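Local structure of starch synthase I (Hordeum vulgare, 4HLN) at residues I127-G132 and V267-H272; R160-M165 and Y258-S263. The protein is a starch synthase, a member of the two-domain glycosyltransferases in which paired Rossmann-like domains make up the GT-B fold. One frame throughout, in Å; residues are numbered along the deposited sequence.

Both contacts reach the large mixed sheet of the domain built from the first part of the chain, and their centres lie 13 Å apart. Interaction 1 joins strand 126-130 to strand 264-269 deep in the sheet, while interaction 2 ties the neighbouring strand 160-166 to the loop that leads into strand 264-269. They meet along strand 126-130, where probable hydrogen bonds run from F129 N to M162 O and from M162 N to I127 O, each 2.7 Å. In sequence, interaction 2 is nested within the loop that interaction 1 closes. The glycan pocket, with F556 and W569 among its residues, is formed by a much later part of the chain.

Interaction 1: I127-G132 and V267-H272; sequences IVFVTG and VVNDWH
V130 O is gripped twice by N269, by the backbone N at 3.0 Å and by the side-chain ND2 at 3.2 Å. The first donor approaches nearly along the C=O axis; the second stands above the carbonyl plane, although the oxygen lies close to the plane of the N269 amide. With CG beside the backbone N (chi1 -70°), the N269 amide is brought to the oxygen that its own main-chain N-H already binds. Earlier in the parallel pair, V267 N binds V128 O at 2.8 Å, and V130 N binds V267 O at 2.9 Å in a nearly straight bond (170°). V267 and F129 run side by side on one face of the Rossmann-like sheet, CB of V267 lying over the phenyl ring 4.1 Å from its centroid. Helix 150-156 packs against F129, whereas V130 and V268 look to the other face, where V130 touches A246 of helix 235-252. Past the last bridge a water links the chains, accepting from G132 N and donating to N269 O, with a weak bond to H272 ND1. The ND2 bond thus doubles the backbone bond on V130 O, satisfying this carbonyl from main chain and side chain alike, and would restrain rotation of the N269 amide.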
ATOM      1  N   ILE A 127     -18.189  -1.841  -8.481  1.00 39.21           N
ATOM      2  CA  ILE A 127     -17.237  -1.723  -7.391  1.00 44.37           C
ATOM      3  C   ILE A 127     -17.271  -0.335  -6.803  1.00 40.12           C
ATOM      4  O   ILE A 127     -17.152   0.653  -7.528  1.00 40.45           O
ATOM      5  CB  ILE A 127     -15.826  -2.031  -7.871  1.00 37.36           C
ATOM      6  CG1 ILE A 127     -15.804  -3.394  -8.549  1.00 36.83           C
ATOM      7  CG2 ILE A 127     -14.876  -2.049  -6.711  1.00 44.97           C
ATOM      8  CD1 ILE A 127     -14.504  -3.699  -9.222  1.00 43.79           C
ATOM      9  N   VAL A 128     -17.440  -0.264  -5.487  1.00 36.40           N
ATOM     10  CA  VAL A 128     -17.547   1.018  -4.815  1.00 35.17           C
ATOM     11  C   VAL A 128     -16.395   1.189  -3.836  1.00 37.71           C
ATOM     12  O   VAL A 128     -16.368   0.562  -2.777  1.00 40.88           O
ATOM     13  CB  VAL A 128     -18.893   1.158  -4.064  1.00 35.21           C
ATOM     14  CG1 VAL A 128     -19.020   2.536  -3.463  1.00 37.20           C
ATOM     15  CG2 VAL A 128     -20.090   0.864  -4.992  1.00 34.55           C
ATOM     16  N   PHE A 129     -15.428   2.021  -4.205  1.00 27.24           N
ATOM     17  CA  PHE A 129     -14.351   2.381  -3.283  1.00 28.13           C
ATOM     18  C   PHE A 129     -14.829   3.422  -2.301  1.00 31.45           C
ATOM     19  O   PHE A 129     -15.441   4.403  -2.695  1.00 42.16           O
ATOM     20  CB  PHE A 129     -13.136   2.921  -4.035  1.00 27.39           C
ATOM     21  CG  PHE A 129     -12.378   1.867  -4.770  1.00 43.86           C
ATOM     22  CD1 PHE A 129     -11.263   1.273  -4.201  1.00 39.05           C
ATOM     23  CD2 PHE A 129     -12.811   1.432  -6.019  1.00 44.15           C
ATOM     24  CE1 PHE A 129     -10.578   0.279  -4.881  1.00 41.02           C
ATOM     25  CE2 PHE A 129     -12.132   0.441  -6.706  1.00 33.89           C
ATOM     26  CZ  PHE A 129     -11.009  -0.136  -6.137  1.00 41.14           C
ATOM     27  N   VAL A 130     -14.553   3.207  -1.019  1.00 33.13           N
ATOM     28  CA  VAL A 130     -14.819   4.229  -0.011  1.00 34.18           C
ATOM     29  C   VAL A 130     -13.511   4.623   0.684  1.00 42.31           C
ATOM     30  O   VAL A 130     -12.728   3.766   1.113  1.00 43.34           O
ATOM     31  CB  VAL A 130     -15.890   3.770   0.997  1.00 35.38           C
ATOM     32  CG1 VAL A 130     -16.322   4.935   1.909  1.00 25.34           C
ATOM     33  CG2 VAL A 130     -17.097   3.187   0.249  1.00 41.66           C
ATOM     34  N   THR A 131     -13.264   5.921   0.787  1.00 34.44           N
ATOM     35  CA  THR A 131     -11.957   6.380   1.237  1.00 38.19           C
ATOM     36  C   THR A 131     -12.001   7.780   1.824  1.00 40.87           C
ATOM     37  O   THR A 131     -12.871   8.578   1.491  1.00 45.65           O
ATOM     38  CB  THR A 131     -10.932   6.342   0.079  1.00 41.82           C
ATOM     39  OG1 THR A 131      -9.636   6.742   0.550  1.00 46.39           O
ATOM     40  CG2 THR A 131     -11.367   7.251  -1.048  1.00 30.55           C
ATOM     41  N   GLY A 132     -11.058   8.063   2.716  1.00 44.51           N
ATOM     42  CA  GLY A 132     -10.951   9.372   3.331  1.00 38.13           C
ATOM     43  C   GLY A 132      -9.939  10.227   2.606  1.00 43.55           C
ATOM     44  O   GLY A 132      -9.842  11.419   2.859  1.00 51.75           O
ATOM     45  N   VAL A 267     -15.116  -1.628  -1.502  1.00 30.53           N
ATOM     46  CA  VAL A 267     -13.725  -1.661  -1.065  1.00 34.25           C
ATOM     47  C   VAL A 267     -13.482  -0.498  -0.112  1.00 42.01           C
ATOM     48  O   VAL A 267     -13.334   0.651  -0.531  1.00 40.70           O
ATOM     49  CB  VAL A 267     -12.764  -1.526  -2.237  1.00 36.76           C
ATOM     50  CG1 VAL A 267     -11.342  -1.563  -1.742  1.00 39.09           C
ATOM     51  CG2 VAL A 267     -12.998  -2.631  -3.211  1.00 37.26           C
ATOM     52  N   VAL A 268     -13.456  -0.795   1.179  1.00 38.62           N
ATOM     53  CA  VAL A 268     -13.303   0.257   2.168  1.00 45.21           C
ATOM     54  C   VAL A 268     -11.867   0.407   2.693  1.00 40.87           C
ATOM     55  O   VAL A 268     -11.227  -0.546   3.110  1.00 36.40           O
ATOM     56  CB  VAL A 268     -14.325   0.076   3.269  1.00 44.67           C
ATOM     57  CG1 VAL A 268     -15.663  -0.239   2.611  1.00 38.37           C
ATOM     58  CG2 VAL A 268     -13.919  -1.051   4.181  1.00 37.42           C
ATOM     59  N   ASN A 269     -11.360   1.629   2.628  1.00 46.65           N
ATOM     60  CA  ASN A 269      -9.958   1.878   2.914  1.00 37.47           C
ATOM     61  C   ASN A 269      -9.760   2.430   4.294  1.00 40.43           C
ATOM     62  O   ASN A 269     -10.234   3.532   4.606  1.00 34.99           O
ATOM     63  CB  ASN A 269      -9.365   2.826   1.881  1.00 37.53           C
ATOM     64  CG  ASN A 269      -9.238   2.173   0.529  1.00 49.68           C
ATOM     65  OD1 ASN A 269      -8.155   1.753   0.131  1.00 55.68           O
ATOM     66  ND2 ASN A 269     -10.355   2.049  -0.173  1.00 51.24           N
ATOM     67  N   ASP A 270      -9.082   1.638   5.125  1.00 39.41           N
ATOM     68  CA  ASP A 270      -8.618   2.106   6.424  1.00 31.41           C
ATOM     69  C   ASP A 270      -9.757   2.442   7.376  1.00 35.49           C
ATOM     70  O   ASP A 270     -10.898   2.052   7.141  1.00 37.50           O
ATOM     71  CB  ASP A 270      -7.680   3.301   6.220  1.00 36.25           C
ATOM     72  CG  ASP A 270      -6.399   2.908   5.473  1.00 57.48           C
ATOM     73  OD1 ASP A 270      -5.701   1.961   5.933  1.00 57.05           O
ATOM     74  OD2 ASP A 270      -6.116   3.523   4.412  1.00 68.22           O
ATOM     75  N   TRP A 271      -9.476   3.163   8.451  1.00 37.81           N
ATOM     76  CA  TRP A 271     -10.524   3.303   9.457  1.00 36.92           C
ATOM     77  C   TRP A 271     -11.592   4.268   9.015  1.00 35.79           C
ATOM     78  O   TRP A 271     -12.740   4.141   9.414  1.00 42.82           O
ATOM     79  CB  TRP A 271      -9.969   3.695  10.831  1.00 35.26           C
ATOM     80  CG  TRP A 271      -9.695   5.138  11.017  1.00 33.87           C
ATOM     81  CD1 TRP A 271      -8.503   5.773  10.814  1.00 35.01           C
ATOM     82  CD2 TRP A 271     -10.620   6.145  11.459  1.00 38.54           C
ATOM     83  NE1 TRP A 271      -8.628   7.111  11.099  1.00 26.23           N
ATOM     84  CE2 TRP A 271      -9.913   7.366  11.508  1.00 36.22           C
ATOM     85  CE3 TRP A 271     -11.974   6.136  11.816  1.00 37.17           C
ATOM     86  CZ2 TRP A 271     -10.516   8.571  11.906  1.00 28.39           C
ATOM     87  CZ3 TRP A 271     -12.575   7.337  12.219  1.00 37.26           C
ATOM     88  CH2 TRP A 271     -11.842   8.535  12.260  1.00 36.06           C
ATOM     89  N   HIS A 272     -11.213   5.225   8.180  1.00 36.21           N
ATOM     90  CA  HIS A 272     -12.149   6.256   7.756  1.00 40.86           C
ATOM     91  C   HIS A 272     -13.423   5.672   7.161  1.00 38.81           C
ATOM     92  O   HIS A 272     -14.500   6.233   7.328  1.00 36.56           O
ATOM     93  CB  HIS A 272     -11.489   7.206   6.768  1.00 40.66           C
ATOM     94  CG  HIS A 272     -10.236   7.825   7.294  1.00 53.72           C
ATOM     95  ND1 HIS A 272      -8.990   7.273   7.081  1.00 50.41           N
ATOM     96  CD2 HIS A 272     -10.039   8.932   8.048  1.00 52.55           C
ATOM     97  CE1 HIS A 272      -8.078   8.023   7.673  1.00 55.52           C
ATOM     98  NE2 HIS A 272      -8.689   9.034   8.268  1.00 56.54           N
TER
HETATM   99  O   HOH W   1      -9.422   6.174   4.207  1.00 43.10           O

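Interaction 2: R160-M165 and Y258-S263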
ATOM      1  N   ARG A 160     -17.755  -1.373 -13.558  1.00 27.27           N
ATOM      2  CA  ARG A 160     -18.393  -0.112 -13.243  1.00 30.24           C
ATOM      3  C   ARG A 160     -17.846   0.300 -11.881  1.00 33.20           C
ATOM      4  O   ARG A 160     -18.050  -0.401 -10.904  1.00 37.66           O
ATOM      5  CB  ARG A 160     -19.908  -0.271 -13.183  1.00 25.17           C
ATOM      6  CG  ARG A 160     -20.624   1.015 -13.552  1.00 23.54           C
ATOM      7  CD  ARG A 160     -22.035   1.031 -13.031  1.00 35.89           C
ATOM      8  NE  ARG A 160     -22.665   2.309 -13.318  1.00 42.87           N
ATOM      9  CZ  ARG A 160     -23.933   2.576 -13.044  1.00 42.71           C
ATOM     10  NH1 ARG A 160     -24.455   3.763 -13.337  1.00 42.37           N
ATOM     11  NH2 ARG A 160     -24.676   1.639 -12.484  1.00 34.13           N
ATOM     12  N   VAL A 161     -17.133   1.418 -11.822  1.00 29.50           N
ATOM     13  CA  VAL A 161     -16.324   1.730 -10.643  1.00 33.64           C
ATOM     14  C   VAL A 161     -16.681   3.085 -10.047  1.00 39.09           C
ATOM     15  O   VAL A 161     -16.638   4.115 -10.729  1.00 39.94           O
ATOM     16  CB  VAL A 161     -14.790   1.687 -10.959  1.00 37.73           C
ATOM     17  CG1 VAL A 161     -13.960   2.063  -9.722  1.00 35.21           C
ATOM     18  CG2 VAL A 161     -14.381   0.317 -11.495  1.00 32.57           C
ATOM     19  N   MET A 162     -17.036   3.072  -8.768  1.00 33.25           N
ATOM     20  CA  MET A 162     -17.334   4.305  -8.056  1.00 36.30           C
ATOM     21  C   MET A 162     -16.286   4.553  -6.976  1.00 39.05           C
ATOM     22  O   MET A 162     -15.816   3.615  -6.342  1.00 37.97           O
ATOM     23  CB  MET A 162     -18.737   4.238  -7.444  1.00 26.51           C
ATOM     24  CG  MET A 162     -19.115   5.466  -6.604  1.00 36.88           C
ATOM     25  SD  MET A 162     -20.794   5.451  -5.899  1.00 48.69           S
ATOM     26  CE  MET A 162     -21.775   5.222  -7.372  1.00 41.28           C
ATOM     27  N   VAL A 163     -15.897   5.808  -6.780  1.00 36.69           N
ATOM     28  CA  VAL A 163     -15.109   6.144  -5.596  1.00 34.02           C
ATOM     29  C   VAL A 163     -15.780   7.242  -4.818  1.00 35.46           C
ATOM     30  O   VAL A 163     -16.021   8.327  -5.353  1.00 35.45           O
ATOM     31  CB  VAL A 163     -13.718   6.648  -5.924  1.00 35.79           C
ATOM     32  CG1 VAL A 163     -12.976   6.928  -4.614  1.00 27.30           C
ATOM     33  CG2 VAL A 163     -12.978   5.652  -6.777  1.00 35.96           C
ATOM     34  N   VAL A 164     -16.052   6.960  -3.547  1.00 34.66           N
ATOM     35  CA  VAL A 164     -16.733   7.899  -2.654  1.00 37.85           C
ATOM     36  C   VAL A 164     -15.745   8.477  -1.644  1.00 39.33           C
ATOM     37  O   VAL A 164     -15.023   7.735  -0.986  1.00 37.11           O
ATOM     38  CB  VAL A 164     -17.873   7.203  -1.899  1.00 31.17           C
ATOM     39  CG1 VAL A 164     -18.650   8.193  -1.030  1.00 32.11           C
ATOM     40  CG2 VAL A 164     -18.781   6.528  -2.873  1.00 34.64           C
ATOM     41  N   MET A 165     -15.738   9.803  -1.538  1.00 38.54           N
ATOM     42  CA  MET A 165     -14.758  10.571  -0.769  1.00 33.61           C
ATOM     43  C   MET A 165     -15.416  11.797  -0.201  1.00 37.33           C
ATOM     44  O   MET A 165     -16.448  12.241  -0.688  1.00 46.13           O
ATOM     45  CB  MET A 165     -13.685  11.139  -1.681  1.00 32.05           C
ATOM     46  CG  MET A 165     -12.600  10.223  -2.079  1.00 48.61           C
ATOM     47  SD  MET A 165     -12.033  10.893  -3.643  1.00 62.81           S
ATOM     48  CE  MET A 165     -13.607  10.857  -4.510  1.00 73.10           C
ATOM     49  N   TYR A 258     -28.726   5.202 -14.620  1.00 45.77           N
ATOM     50  CA  TYR A 258     -29.121   4.110 -13.716  1.00 46.40           C
ATOM     51  C   TYR A 258     -28.243   3.982 -12.467  1.00 46.61           C
ATOM     52  O   TYR A 258     -27.034   4.166 -12.528  1.00 44.72           O
ATOM     53  CB  TYR A 258     -29.145   2.771 -14.461  1.00 39.35           C
ATOM     54  CG  TYR A 258     -27.816   2.422 -15.080  1.00 44.56           C
ATOM     55  CD1 TYR A 258     -27.076   1.336 -14.619  1.00 45.36           C
ATOM     56  CD2 TYR A 258     -27.290   3.191 -16.124  1.00 45.23           C
ATOM     57  CE1 TYR A 258     -25.849   1.014 -15.181  1.00 51.76           C
ATOM     58  CE2 TYR A 258     -26.064   2.885 -16.692  1.00 53.44           C
ATOM     59  CZ  TYR A 258     -25.339   1.795 -16.216  1.00 62.01           C
ATOM     60  OH  TYR A 258     -24.104   1.479 -16.773  1.00 57.37           O
ATOM     61  N   ILE A 259     -28.866   3.653 -11.337  1.00 46.17           N
ATOM     62  CA  ILE A 259     -28.141   3.442 -10.090  1.00 36.86           C
ATOM     63  C   ILE A 259     -27.191   2.250 -10.151  1.00 38.00           C
ATOM     64  O   ILE A 259     -27.264   1.423 -11.056  1.00 44.92           O
ATOM     65  CB  ILE A 259     -29.088   3.224  -8.908  1.00 37.11           C
ATOM     66  CG1 ILE A 259     -29.979   2.020  -9.164  1.00 30.58           C
ATOM     67  CG2 ILE A 259     -29.930   4.486  -8.613  1.00 26.68           C
ATOM     68  CD1 ILE A 259     -30.900   1.754  -8.011  1.00 27.92           C
ATOM     69  N   TYR A 260     -26.294   2.169  -9.174  1.00 36.66           N
ATOM     70  CA  TYR A 260     -25.331   1.071  -9.106  1.00 34.94           C
ATOM     71  C   TYR A 260     -25.992  -0.179  -8.556  1.00 41.88           C
ATOM     72  O   TYR A 260     -25.616  -1.299  -8.911  1.00 36.98           O
ATOM     73  CB  TYR A 260     -24.141   1.445  -8.214  1.00 33.30           C
ATOM     74  CG  TYR A 260     -22.924   1.956  -8.960  1.00 34.53           C
ATOM     75  CD1 TYR A 260     -22.997   3.096  -9.757  1.00 37.19           C
ATOM     76  CD2 TYR A 260     -21.693   1.316  -8.845  1.00 38.23           C
ATOM     77  CE1 TYR A 260     -21.877   3.579 -10.421  1.00 32.29           C
ATOM     78  CE2 TYR A 260     -20.566   1.786  -9.519  1.00 38.22           C
ATOM     79  CZ  TYR A 260     -20.667   2.919 -10.299  1.00 38.75           C
ATOM     80  OH  TYR A 260     -19.564   3.393 -10.966  1.00 52.15           O
ATOM     81  N   GLY A 261     -26.964   0.021  -7.665  1.00 34.81           N
ATOM     82  CA  GLY A 261     -27.700  -1.080  -7.085  1.00 34.31           C
ATOM     83  C   GLY A 261     -27.066  -1.866  -5.945  1.00 46.89           C
ATOM     84  O   GLY A 261     -26.173  -1.375  -5.241  1.00 45.47           O
ATOM     85  N   GLN A 262     -27.532  -3.102  -5.767  1.00 43.84           N
ATOM     86  CA  GLN A 262     -27.243  -3.855  -4.552  1.00 44.52           C
ATOM     87  C   GLN A 262     -26.389  -5.105  -4.716  1.00 46.10           C
ATOM     88  O   GLN A 262     -26.416  -5.983  -3.855  1.00 64.05           O
ATOM     89  CB  GLN A 262     -28.546  -4.236  -3.864  1.00 45.32           C
ATOM     90  CG  GLN A 262     -29.490  -3.096  -3.752  1.00 38.74           C
ATOM     91  CD  GLN A 262     -30.692  -3.438  -2.915  1.00 51.32           C
ATOM     92  OE1 GLN A 262     -30.700  -4.434  -2.170  1.00 43.36           O
ATOM     93  NE2 GLN A 262     -31.724  -2.608  -3.022  1.00 51.93           N
ATOM     94  N   SER A 263     -25.638  -5.191  -5.807  1.00 46.77           N
ATOM     95  CA  SER A 263     -24.708  -6.301  -5.997  1.00 56.14           C
ATOM     96  C   SER A 263     -23.301  -5.759  -6.108  1.00 56.64           C
ATOM     97  O   SER A 263     -22.554  -6.071  -7.044  1.00 65.80           O
ATOM     98  CB  SER A 263     -25.063  -7.105  -7.240  1.00 61.04           C
ATOM     99  OG  SER A 263     -26.336  -7.701  -7.094  1.00 76.69           O
TER
HETATM  100  O   HOH W   2     -24.248  -1.026 -11.433  1.00 46.51           O
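R160 inserts its guanidinium between the rings of Y258 and Y260, stacking flat on both, with centres 3.7 Å from the Y258 ring and 4.0 Å from that of Y260. Beyond CG the arginine side chain is extended, and this carries the cation across to the loop while laying CD over the Y260 ring. M162 occupies the opposite face of that ring: a bend at chi3 (-56°) brings its CE methyl 3.6 Å from the centroid, and SD stands farther above the same face in a Met-aromatic contact. Y260 is therefore packed on both faces, and its OH is hydrogen-bonded to D209. The buried Y260-M162 packing links strand 160-166 of the Rossmann-like sheet to the loop by which helix 235-252 returns to strand 264-269. The outer side is looser in its surroundings: Y258 is exposed, yet its ring still lies over the guanidinium face away from Y260, the same stack being a cation-pi contact. There main-chain oxygens near the guanidinium plane hold the charge. R160 NH1 binds Y258 O at 2.7 Å, almost straight (171°). R160 NH2 binds I259 O at 3.0 Å from above the carbonyl plane. A water accepts from R160 NH2 and donates to Y260 O.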